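Local coordinates for protein acetyltransferase, GNAT family (Enterococcus faecalis, PDB 1U6M) that probably transfers an acyl group, most likely acetyl from acetyl-CoA, to a substrate that is not known, as a member of the GNAT acetyltransferase family, at residues P50-G55 with I82-L87; E67-A72 with E122-M127; L151-D156 with N183-E188. One frame throughout, in Å; residues are numbered along the deposited sequence.

All three contacts belong to one GNAT domain. Contact 1 is a buried join between a loop and a helix start, made by a two-pronged salt bridge, a backbone bond, bridging waters and the packing of Tyr52 on Pro86 and Leu87. Contact 3 is also buried, but there the backbone does the work, as two neighbouring strands pair antiparallel. Contact 2 lies at the surface, where strand 67-76 meets the loop 122-127 through a long salt bridge and one aromatic ring. Contacts 2 and 3 reach the same sheet, with centres about 22 Å apart, while contact 1 lies across the chain's centre from each of them. Strand 67-76 is followed in the chain by helix 85-93 of contact 1.

Contact 1. Residues P50-G55 with I82-L87; sequences PTYRYG and IIDEPL
Arg53 leaves the backbone with CG opposite its amide nitrogen (chi1 -173°) and then bends at chi3 (-70°), which brings its guanidinium side-on to the carboxylate of Asp84. The contact ties a loop of the GNAT fold, between helix 36-47 and strand 59-64, to the residues that lead into helix 85-93. Arg53 NE donates to Asp84 OD1 at 2.9 Å and Arg53 NH2 to Asp84 OD2 at 3.0 Å. Both oxygens are met on their syn side and the two planes lie 22° apart, a side-on, bidentate salt bridge that is somewhat skewed. Over the centre of one guanidinium face sits Ile83 CD1, 3.4 Å from Arg53 CZ. The remaining nitrogen, NH1, forms a salt bridge with Asp116, and Phe103 adds a cation-pi contact, so this arginine links the loop to strand 112-120 as well. Glu105 approaches Asp84 closely, a like charge that Arg53 probably offsets.

The backbone reinforces the pairing. Arg53 N, within the type I turn from Tyr52 to Gly55, donates to Ile83 O at 2.8 Å, and the CA-H of Tyr52 points to that same oxygen. Next to it Tyr52 packs against the helix start: its CB meets Pro86 CB at 3.7 Å, and farther out along the ring Tyr52 CE1 meets Leu87 CB at 3.7 Å. Two waters bridge the segments. One bonds to Thr51 OG1 and donates to Ile82 O; the other lies 2.8 Å from Tyr52 OH and donates to Asp84 OD1 at 2.7 Å.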
loop_
_atom_site.group_PDB
_atom_site.type_symbol
_atom_site.label_atom_id
_atom_site.label_comp_id
_atom_site.label_asym_id
_atom_site.label_seq_id
_atom_site.Cartn_x
_atom_site.Cartn_y
_atom_site.Cartn_z
ATOM N N PRO A 50 13.453 -4.074 4.556
ATOM C CA PRO A 50 12.466 -4.447 5.592
ATOM C C PRO A 50 11.447 -3.361 5.953
ATOM O O PRO A 50 10.225 -3.671 6.159
ATOM C CB PRO A 50 13.363 -4.722 6.802
ATOM C CG PRO A 50 14.617 -5.362 6.153
ATOM C CD PRO A 50 14.841 -4.412 4.984
ATOM N N THR A 51 11.959 -2.120 6.007
ATOM C CA THR A 51 11.221 -0.915 6.407
ATOM C C THR A 51 10.574 -0.131 5.251
ATOM O O THR A 51 9.799 0.809 5.489
ATOM C CB THR A 51 12.111 0.093 7.206
ATOM O OG1 THR A 51 13.061 0.696 6.343
ATOM C CG2 THR A 51 12.896 -0.576 8.367
ATOM N N TYR A 52 10.852 -0.492 4.010
ATOM C CA TYR A 52 10.243 0.242 2.888
ATOM C C TYR A 52 8.694 0.132 2.895
ATOM O O TYR A 52 8.137 -0.926 3.255
ATOM C CB TYR A 52 10.838 -0.226 1.550
ATOM C CG TYR A 52 10.283 0.528 0.370
ATOM C CD1 TYR A 52 10.296 1.941 0.362
ATOM C CD2 TYR A 52 9.771 -0.156 -0.763
ATOM C CE1 TYR A 52 9.748 2.660 -0.696
ATOM C CE2 TYR A 52 9.221 0.579 -1.854
ATOM C CZ TYR A 52 9.236 1.994 -1.793
ATOM O OH TYR A 52 8.716 2.751 -2.829
ATOM N N ARG A 53 8.024 1.229 2.525
ATOM C CA ARG A 53 6.584 1.275 2.292
ATOM C C ARG A 53 6.039 -0.019 1.638
ATOM O O ARG A 53 5.069 -0.624 2.117
ATOM C CB ARG A 53 6.244 2.471 1.432
ATOM C CG ARG A 53 4.728 2.677 1.286
ATOM C CD ARG A 53 4.461 3.865 0.335
ATOM N NE ARG A 53 4.842 5.146 0.959
ATOM C CZ ARG A 53 3.989 5.915 1.653
ATOM N NH1 ARG A 53 2.725 5.559 1.828
ATOM N NH2 ARG A 53 4.398 7.048 2.200
ATOM N N TYR A 54 6.694 -0.447 0.570
ATOM C CA TYR A 54 6.325 -1.633 -0.150
ATOM C C TYR A 54 7.351 -2.700 0.020
ATOM O O TYR A 54 7.559 -3.465 -0.904
ATOM C CB TYR A 54 6.158 -1.306 -1.666
ATOM C CG TYR A 54 5.140 -0.213 -1.898
ATOM C CD1 TYR A 54 3.788 -0.397 -1.579
ATOM C CD2 TYR A 54 5.502 1.012 -2.434
ATOM C CE1 TYR A 54 2.823 0.640 -1.796
ATOM C CE2 TYR A 54 4.535 2.039 -2.618
ATOM C CZ TYR A 54 3.225 1.823 -2.296
ATOM O OH TYR A 54 2.290 2.814 -2.495
ATOM N N GLY A 55 8.031 -2.737 1.169
ATOM C CA GLY A 55 8.933 -3.826 1.486
ATOM C C GLY A 55 8.140 -5.117 1.498
ATOM O O GLY A 55 6.997 -5.113 1.956
ATOM N N ILE A 82 9.307 6.854 8.327
ATOM C CA ILE A 82 10.508 6.171 7.897
ATOM C C ILE A 82 10.369 5.307 6.617
ATOM O O ILE A 82 11.381 4.719 6.165
ATOM C CB ILE A 82 11.207 5.365 9.067
ATOM C CG1 ILE A 82 10.296 4.294 9.702
ATOM C CG2 ILE A 82 11.630 6.292 10.155
ATOM C CD1 ILE A 82 10.595 2.843 9.237
ATOM N N ILE A 83 9.157 5.241 6.024
ATOM C CA ILE A 83 8.833 4.201 5.014
ATOM C C ILE A 83 9.377 4.448 3.581
ATOM O O ILE A 83 9.637 3.514 2.808
ATOM C CB ILE A 83 7.272 3.832 4.998
ATOM C CG1 ILE A 83 6.417 5.094 4.854
ATOM C CG2 ILE A 83 6.916 2.864 6.209
ATOM C CD1 ILE A 83 4.939 4.846 4.724
ATOM N N ASP A 84 9.576 5.715 3.260
ATOM C CA ASP A 84 10.068 6.151 1.937
ATOM C C ASP A 84 11.569 6.294 1.809
ATOM O O ASP A 84 12.083 6.359 0.669
ATOM C CB ASP A 84 9.385 7.432 1.497
ATOM C CG ASP A 84 7.877 7.215 1.167
ATOM O OD1 ASP A 84 7.492 6.160 0.570
ATOM O OD2 ASP A 84 7.085 8.117 1.507
ATOM N N GLU A 85 12.261 6.295 2.960
ATOM C CA GLU A 85 13.729 6.378 3.018
ATOM C C GLU A 85 14.425 5.361 2.125
ATOM O O GLU A 85 15.279 5.764 1.365
ATOM C CB GLU A 85 14.334 6.250 4.443
ATOM C CG GLU A 85 13.827 7.233 5.493
ATOM C CD GLU A 85 14.576 7.104 6.842
ATOM O OE1 GLU A 85 15.469 6.228 6.975
ATOM O OE2 GLU A 85 14.304 7.884 7.756
ATOM N N PRO A 86 14.104 4.046 2.254
ATOM C CA PRO A 86 14.706 3.062 1.333
ATOM C C PRO A 86 14.695 3.420 -0.170
ATOM O O PRO A 86 15.717 3.184 -0.842
ATOM C CB PRO A 86 13.919 1.783 1.650
ATOM C CG PRO A 86 13.678 1.914 3.163
ATOM C CD PRO A 86 13.265 3.358 3.274
ATOM N N LEU A 87 13.586 3.979 -0.679
ATOM C CA LEU A 87 13.524 4.368 -2.110
ATOM C C LEU A 87 14.490 5.544 -2.403
ATOM O O LEU A 87 15.104 5.578 -3.452
ATOM C CB LEU A 87 12.111 4.792 -2.564
ATOM C CG LEU A 87 11.619 4.437 -3.975
ATOM C CD1 LEU A 87 10.538 5.402 -4.664
ATOM C CD2 LEU A 87 12.671 3.891 -4.991
HETATM O O HOH W 1 13.369 3.127 6.842
HETATM O O HOH W 2 7.663 5.174 -1.960
#

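Contact 2. Residues E67-A72 with E122-M127; sequences EVAGIA and ERFRGM. With SO4 (sulfate ion), chain E.
Glu67 and Arg123 meet at about a right angle, the carboxylate plane turned 81° from that of the guanidinium. The pair joins strand 67-76 near Glu67 to the loop that follows strand 112-120 of the GNAT fold. Arg123 NH1 donates to Glu67 OE2 at 3.3 Å, a long salt bridge. The oxygen lies close to the guanidinium plane, but the nitrogen reaches it from above the carboxylate, 62° out of its plane, so one donor grips one oxygen without the flat, two-pronged fit. At this partly exposed surface such a bond is probably modest in strength, and it is not the guanidinium's sole hold: NE and NH2 bond to a residue adjoining the segments. Glu67 CB already heads for the loop, and the bend at chi2 (135°) sets the turn of the carboxylate.

Phe124 makes the apolar part of the contact. Its ring is approached obliquely by the methyl group of Ala69, with Ala69 CB 3.6 Å from Phe124 CD2. Arg123 CB stands above the ring centre, and the guanidinium lies beyond the rim, with Phe124 CE2 over its centre. His64 of strand 59-64 meets the ring too, and Ile129 of helix 129-135 packs against both Phe124 and Ala69, so the ring ties strand, loop and helix together.

Beyond the ring, Arg125 and Gly126 open the Arg/Gln-x-x-Gly-x-Gly/Ala signature that in GNAT enzymes binds the pyrophosphate of acetyl-CoA. A sulfate ion, probably from the crystallisation liquor, sits here, consistent with an anion site. Gly126 N and Arg125 NE each make a weak bond to sulfate O4, both at 3.5 Å, and Arg125 NH2 donates to sulfate O2 at 3.0 Å.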
loop_
_atom_site.group_PDB
_atom_site.type_symbol
_atom_site.label_atom_id
_atom_site.label_comp_id
_atom_site.label_asym_id
_atom_site.label_seq_id
_atom_site.Cartn_x
_atom_site.Cartn_y
_atom_site.Cartn_z
ATOM N N GLU A 67 0.291 -17.190 -9.480
ATOM C CA GLU A 67 0.796 -15.926 -9.929
ATOM C C GLU A 67 0.284 -14.845 -8.953
ATOM O O GLU A 67 -0.854 -14.929 -8.516
ATOM C CB GLU A 67 0.210 -15.713 -11.312
ATOM C CG GLU A 67 0.477 -14.379 -11.935
ATOM C CD GLU A 67 0.885 -14.564 -13.363
ATOM O OE1 GLU A 67 2.097 -14.414 -13.654
ATOM O OE2 GLU A 67 -0.014 -14.912 -14.171
ATOM N N VAL A 68 1.113 -13.844 -8.639
ATOM C CA VAL A 68 0.724 -12.656 -7.849
ATOM C C VAL A 68 -0.414 -11.860 -8.497
ATOM O O VAL A 68 -0.207 -11.212 -9.530
ATOM C CB VAL A 68 1.938 -11.746 -7.512
ATOM C CG1 VAL A 68 1.506 -10.528 -6.655
ATOM C CG2 VAL A 68 3.027 -12.550 -6.753
ATOM N N ALA A 69 -1.618 -11.913 -7.911
ATOM C CA ALA A 69 -2.793 -11.312 -8.522
ATOM C C ALA A 69 -3.188 -9.977 -7.882
ATOM O O ALA A 69 -3.911 -9.165 -8.493
ATOM C CB ALA A 69 -3.943 -12.285 -8.518
ATOM N N GLY A 70 -2.738 -9.765 -6.642
ATOM C CA GLY A 70 -3.118 -8.600 -5.814
ATOM C C GLY A 70 -2.223 -8.602 -4.559
ATOM O O GLY A 70 -1.688 -9.650 -4.146
ATOM N N ILE A 71 -2.049 -7.416 -3.972
ATOM C CA ILE A 71 -1.279 -7.250 -2.756
ATOM C C ILE A 71 -2.059 -6.330 -1.803
ATOM O O ILE A 71 -2.797 -5.461 -2.236
ATOM C CB ILE A 71 0.136 -6.658 -3.066
ATOM C CG1 ILE A 71 0.071 -5.216 -3.641
ATOM C CG2 ILE A 71 0.963 -7.657 -3.915
ATOM C CD1 ILE A 71 1.466 -4.634 -3.997
ATOM N N ALA A 72 -1.894 -6.548 -0.511
ATOM C CA ALA A 72 -2.415 -5.679 0.524
ATOM C C ALA A 72 -1.174 -5.232 1.240
ATOM O O ALA A 72 -0.344 -6.080 1.643
ATOM C CB ALA A 72 -3.285 -6.452 1.487
ATOM N N GLU A 122 -4.638 -5.763 -13.070
ATOM C CA GLU A 122 -5.655 -5.455 -14.098
ATOM C C GLU A 122 -6.160 -6.709 -14.807
ATOM O O GLU A 122 -7.336 -6.775 -15.147
ATOM C CB GLU A 122 -5.101 -4.455 -15.183
ATOM N N ARG A 123 -5.293 -7.701 -15.022
ATOM C CA ARG A 123 -5.755 -8.957 -15.590
ATOM C C ARG A 123 -6.728 -9.748 -14.674
ATOM O O ARG A 123 -7.365 -10.720 -15.150
ATOM C CB ARG A 123 -4.564 -9.839 -15.919
ATOM C CG ARG A 123 -3.673 -9.326 -17.008
ATOM C CD ARG A 123 -2.511 -10.293 -17.203
ATOM N NE ARG A 123 -1.612 -10.288 -16.061
ATOM C CZ ARG A 123 -0.964 -11.353 -15.583
ATOM N NH1 ARG A 123 -1.131 -12.570 -16.133
ATOM N NH2 ARG A 123 -0.157 -11.187 -14.521
ATOM N N PHE A 124 -6.821 -9.387 -13.375
ATOM C CA PHE A 124 -7.614 -10.182 -12.425
ATOM C C PHE A 124 -8.693 -9.373 -11.741
ATOM O O PHE A 124 -9.024 -9.631 -10.604
ATOM C CB PHE A 124 -6.720 -10.886 -11.409
ATOM C CG PHE A 124 -5.657 -11.757 -12.040
ATOM C CD1 PHE A 124 -6.000 -12.932 -12.693
ATOM C CD2 PHE A 124 -4.329 -11.409 -11.991
ATOM C CE1 PHE A 124 -5.032 -13.736 -13.271
ATOM C CE2 PHE A 124 -3.363 -12.206 -12.549
ATOM C CZ PHE A 124 -3.709 -13.354 -13.195
ATOM N N ARG A 125 -9.215 -8.361 -12.422
ATOM C CA ARG A 125 -10.262 -7.548 -11.867
ATOM C C ARG A 125 -11.543 -8.313 -11.932
ATOM O O ARG A 125 -11.762 -9.132 -12.851
ATOM C CB ARG A 125 -10.452 -6.217 -12.627
ATOM C CG ARG A 125 -9.245 -5.231 -12.668
ATOM C CD ARG A 125 -8.410 -5.174 -11.354
ATOM N NE ARG A 125 -9.240 -4.668 -10.272
ATOM C CZ ARG A 125 -9.388 -3.379 -9.965
ATOM N NH1 ARG A 125 -8.730 -2.425 -10.628
ATOM N NH2 ARG A 125 -10.182 -3.047 -8.964
ATOM N N GLY A 126 -12.411 -8.035 -10.965
ATOM C CA GLY A 126 -13.781 -8.491 -11.051
ATOM C C GLY A 126 -13.888 -9.870 -10.462
ATOM O O GLY A 126 -14.929 -10.486 -10.599
ATOM N N MET A 127 -12.828 -10.335 -9.792
ATOM C CA MET A 127 -12.770 -11.675 -9.173
ATOM C C MET A 127 -12.810 -11.699 -7.649
ATOM O O MET A 127 -12.553 -12.711 -7.051
ATOM C CB MET A 127 -11.570 -12.486 -9.656
ATOM C CG MET A 127 -11.379 -12.521 -11.179
ATOM S SD MET A 127 -9.817 -13.195 -11.777
ATOM C CE MET A 127 -9.369 -14.362 -10.606
HETATM O O2 SO4 E . -10.879 -5.303 -7.155
HETATM O O3 SO4 E . -11.340 -6.970 -6.552
HETATM O O4 SO4 E . -11.397 -6.331 -8.101
#

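Contact 3. Residues L151-D156 with N183-E188; sequences LNVDFD and NHMQKE
An antiparallel ladder joins Leu151, Asn152 and Val153 to Met185, His184 and Asn183 in turn. Leu151 and Met185 form a hydrogen-bonded pair: Leu151 N donates to Met185 O at 3.0 Å, and Met185 N returns to Leu151 O at 2.9 Å. Val153 and Asn183 repeat the pattern, with Val153 N to Asn183 O at 3.0 Å and Asn183 N to Val153 O at 2.8 Å. Asn152 and His184 between them are the non-hydrogen-bonded pair, where the CA-H groups of both residues point at carbonyl oxygens of the partner strand. The short strand segments run at 141° to each other, a marked twist.

In the GNAT sheet these are strands 148-154 and 180-188, the second inserted between 148-154 and the last strand in sheet order, 170-177, giving the family order 1-2-3-4-5-7-6. Helix 158-165 lies on the face with Leu151, Val153, Asn183 and Met185, and touches the first three. There Leu151 and Met185 lie side by side, with Leu151 CD1 4.0 Å from Met185 CB. With CG beside its backbone N (chi1 -52°) and an extended chi2, Met185 rests its SD 3.5 Å from Val153 CG2.

On the other face, the imidazole of His184 lies with one side over Leu151 O, which stands off toward the rim of the ring. Its NE2 makes a weak bond to Glu112, whereas Asn152 ND2 donates to the backbone oxygen of Glu107; the buried Asn152 OD1 has no partner in the model. Beyond the Val153-Asn183 pair, the Phe155 ring lies obliquely against the Asn183 side chain, which crosses it at about a right angle. The chain then turns, as Asp156 N donates to Asp154 OD1 at 3.2 Å in an Asx turn.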
loop_
_atom_site.group_PDB
_atom_site.type_symbol
_atom_site.label_atom_id
_atom_site.label_comp_id
_atom_site.label_asym_id
_atom_site.label_seq_id
_atom_site.Cartn_x
_atom_site.Cartn_y
_atom_site.Cartn_z
ATOM N N LEU A 151 -7.819 3.088 7.736
ATOM C CA LEU A 151 -7.698 3.336 6.289
ATOM C C LEU A 151 -8.270 4.702 5.940
ATOM O O LEU A 151 -9.019 5.301 6.755
ATOM C CB LEU A 151 -8.372 2.206 5.435
ATOM C CG LEU A 151 -9.875 1.861 5.521
ATOM C CD1 LEU A 151 -10.724 2.938 4.851
ATOM C CD2 LEU A 151 -10.172 0.529 4.921
ATOM N N ASN A 152 -7.930 5.216 4.759
ATOM C CA ASN A 152 -8.562 6.437 4.284
ATOM C C ASN A 152 -9.312 6.072 3.010
ATOM O O ASN A 152 -8.765 5.324 2.181
ATOM C CB ASN A 152 -7.543 7.522 3.923
ATOM C CG ASN A 152 -6.781 8.034 5.120
ATOM O OD1 ASN A 152 -7.352 8.482 6.073
ATOM N ND2 ASN A 152 -5.478 7.929 5.073
ATOM N N VAL A 153 -10.544 6.576 2.875
ATOM C CA VAL A 153 -11.336 6.457 1.633
ATOM C C VAL A 153 -11.702 7.855 1.167
ATOM O O VAL A 153 -12.300 8.633 1.908
ATOM C CB VAL A 153 -12.786 5.819 1.785
ATOM C CG1 VAL A 153 -13.066 4.918 0.649
ATOM C CG2 VAL A 153 -13.001 5.155 3.039
ATOM N N ASP A 154 -11.416 8.117 -0.095
ATOM C CA ASP A 154 -11.832 9.351 -0.741
ATOM C C ASP A 154 -13.337 9.540 -0.644
ATOM O O ASP A 154 -14.113 8.590 -0.905
ATOM C CB ASP A 154 -11.378 9.317 -2.196
ATOM C CG ASP A 154 -11.172 10.712 -2.775
ATOM O OD1 ASP A 154 -12.119 11.573 -2.699
ATOM O OD2 ASP A 154 -10.048 10.936 -3.288
ATOM N N PHE A 155 -13.732 10.748 -0.230
ATOM C CA PHE A 155 -15.137 11.234 -0.215
ATOM C C PHE A 155 -15.934 10.909 -1.470
ATOM O O PHE A 155 -17.137 10.729 -1.417
ATOM C CB PHE A 155 -15.155 12.761 -0.056
ATOM C CG PHE A 155 -15.174 13.242 1.375
ATOM C CD1 PHE A 155 -15.472 14.575 1.657
ATOM C CD2 PHE A 155 -14.901 12.376 2.433
ATOM C CE1 PHE A 155 -15.483 15.047 2.976
ATOM C CE2 PHE A 155 -14.910 12.832 3.758
ATOM C CZ PHE A 155 -15.206 14.172 4.030
ATOM N N ASP A 156 -15.240 10.864 -2.600
ATOM C CA ASP A 156 -15.842 10.596 -3.877
ATOM C C ASP A 156 -15.754 9.100 -4.252
ATOM O O ASP A 156 -15.831 8.701 -5.411
ATOM C CB ASP A 156 -15.210 11.537 -4.920
ATOM C CG ASP A 156 -13.837 11.065 -5.425
ATOM O OD1 ASP A 156 -13.354 9.959 -5.058
ATOM O OD2 ASP A 156 -13.234 11.823 -6.228
ATOM N N ASN A 183 -12.393 10.144 4.276
ATOM C CA ASN A 183 -12.856 9.579 5.564
ATOM C C ASN A 183 -11.809 8.620 6.134
ATOM O O ASN A 183 -11.435 7.629 5.485
ATOM C CB ASN A 183 -14.177 8.780 5.411
ATOM C CG ASN A 183 -15.351 9.646 4.979
ATOM O OD1 ASN A 183 -15.854 10.439 5.766
ATOM N ND2 ASN A 183 -15.810 9.474 3.718
ATOM N N HIS A 184 -11.363 8.868 7.361
ATOM C CA HIS A 184 -10.495 7.895 8.000
ATOM C C HIS A 184 -11.413 6.997 8.801
ATOM O O HIS A 184 -12.222 7.492 9.583
ATOM C CB HIS A 184 -9.411 8.544 8.856
ATOM C CG HIS A 184 -8.295 7.616 9.238
ATOM N ND1 HIS A 184 -8.359 6.778 10.338
ATOM C CD2 HIS A 184 -7.082 7.398 8.673
ATOM C CE1 HIS A 184 -7.234 6.085 10.432
ATOM N NE2 HIS A 184 -6.442 6.442 9.436
ATOM N N MET A 185 -11.323 5.684 8.535
ATOM C CA MET A 185 -12.171 4.681 9.123
ATOM C C MET A 185 -11.304 3.681 9.907
ATOM O O MET A 185 -10.134 3.494 9.602
ATOM C CB MET A 185 -12.984 3.963 8.047
ATOM C CG MET A 185 -13.789 4.879 7.057
ATOM S SD MET A 185 -14.766 3.918 5.821
ATOM C CE MET A 185 -16.167 3.468 6.872
ATOM N N GLN A 186 -11.839 3.091 10.964
ATOM C CA GLN A 186 -11.107 2.073 11.701
ATOM C C GLN A 186 -12.009 0.933 11.997
ATOM O O GLN A 186 -13.211 1.091 12.070
ATOM C CB GLN A 186 -10.568 2.610 13.014
ATOM C CG GLN A 186 -9.546 3.700 12.817
ATOM C CD GLN A 186 -8.813 4.056 14.080
ATOM O OE1 GLN A 186 -7.669 4.454 14.031
ATOM N NE2 GLN A 186 -9.471 3.897 15.213
ATOM N N LYS A 187 -11.419 -0.223 12.188
ATOM C CA LYS A 187 -12.140 -1.397 12.568
ATOM C C LYS A 187 -11.401 -1.957 13.745
ATOM O O LYS A 187 -10.199 -2.092 13.699
ATOM C CB LYS A 187 -12.103 -2.397 11.419
ATOM C CG LYS A 187 -12.676 -3.701 11.779
ATOM C CD LYS A 187 -12.577 -4.711 10.666
ATOM C CE LYS A 187 -13.203 -6.043 11.163
ATOM N NZ LYS A 187 -13.148 -6.922 10.053
ATOM N N GLU A 188 -12.120 -2.288 14.801
ATOM C CA GLU A 188 -11.511 -2.877 15.990
ATOM C C GLU A 188 -11.020 -4.322 15.751
ATOM O O GLU A 188 -11.622 -5.099 15.011
ATOM C CB GLU A 188 -12.479 -2.807 17.182
ATOM C CG GLU A 188 -12.660 -1.400 17.803
ATOM C CD GLU A 188 -13.741 -1.356 18.951
ATOM O OE1 GLU A 188 -14.297 -2.450 19.314
ATOM O OE2 GLU A 188 -14.020 -0.224 19.474
#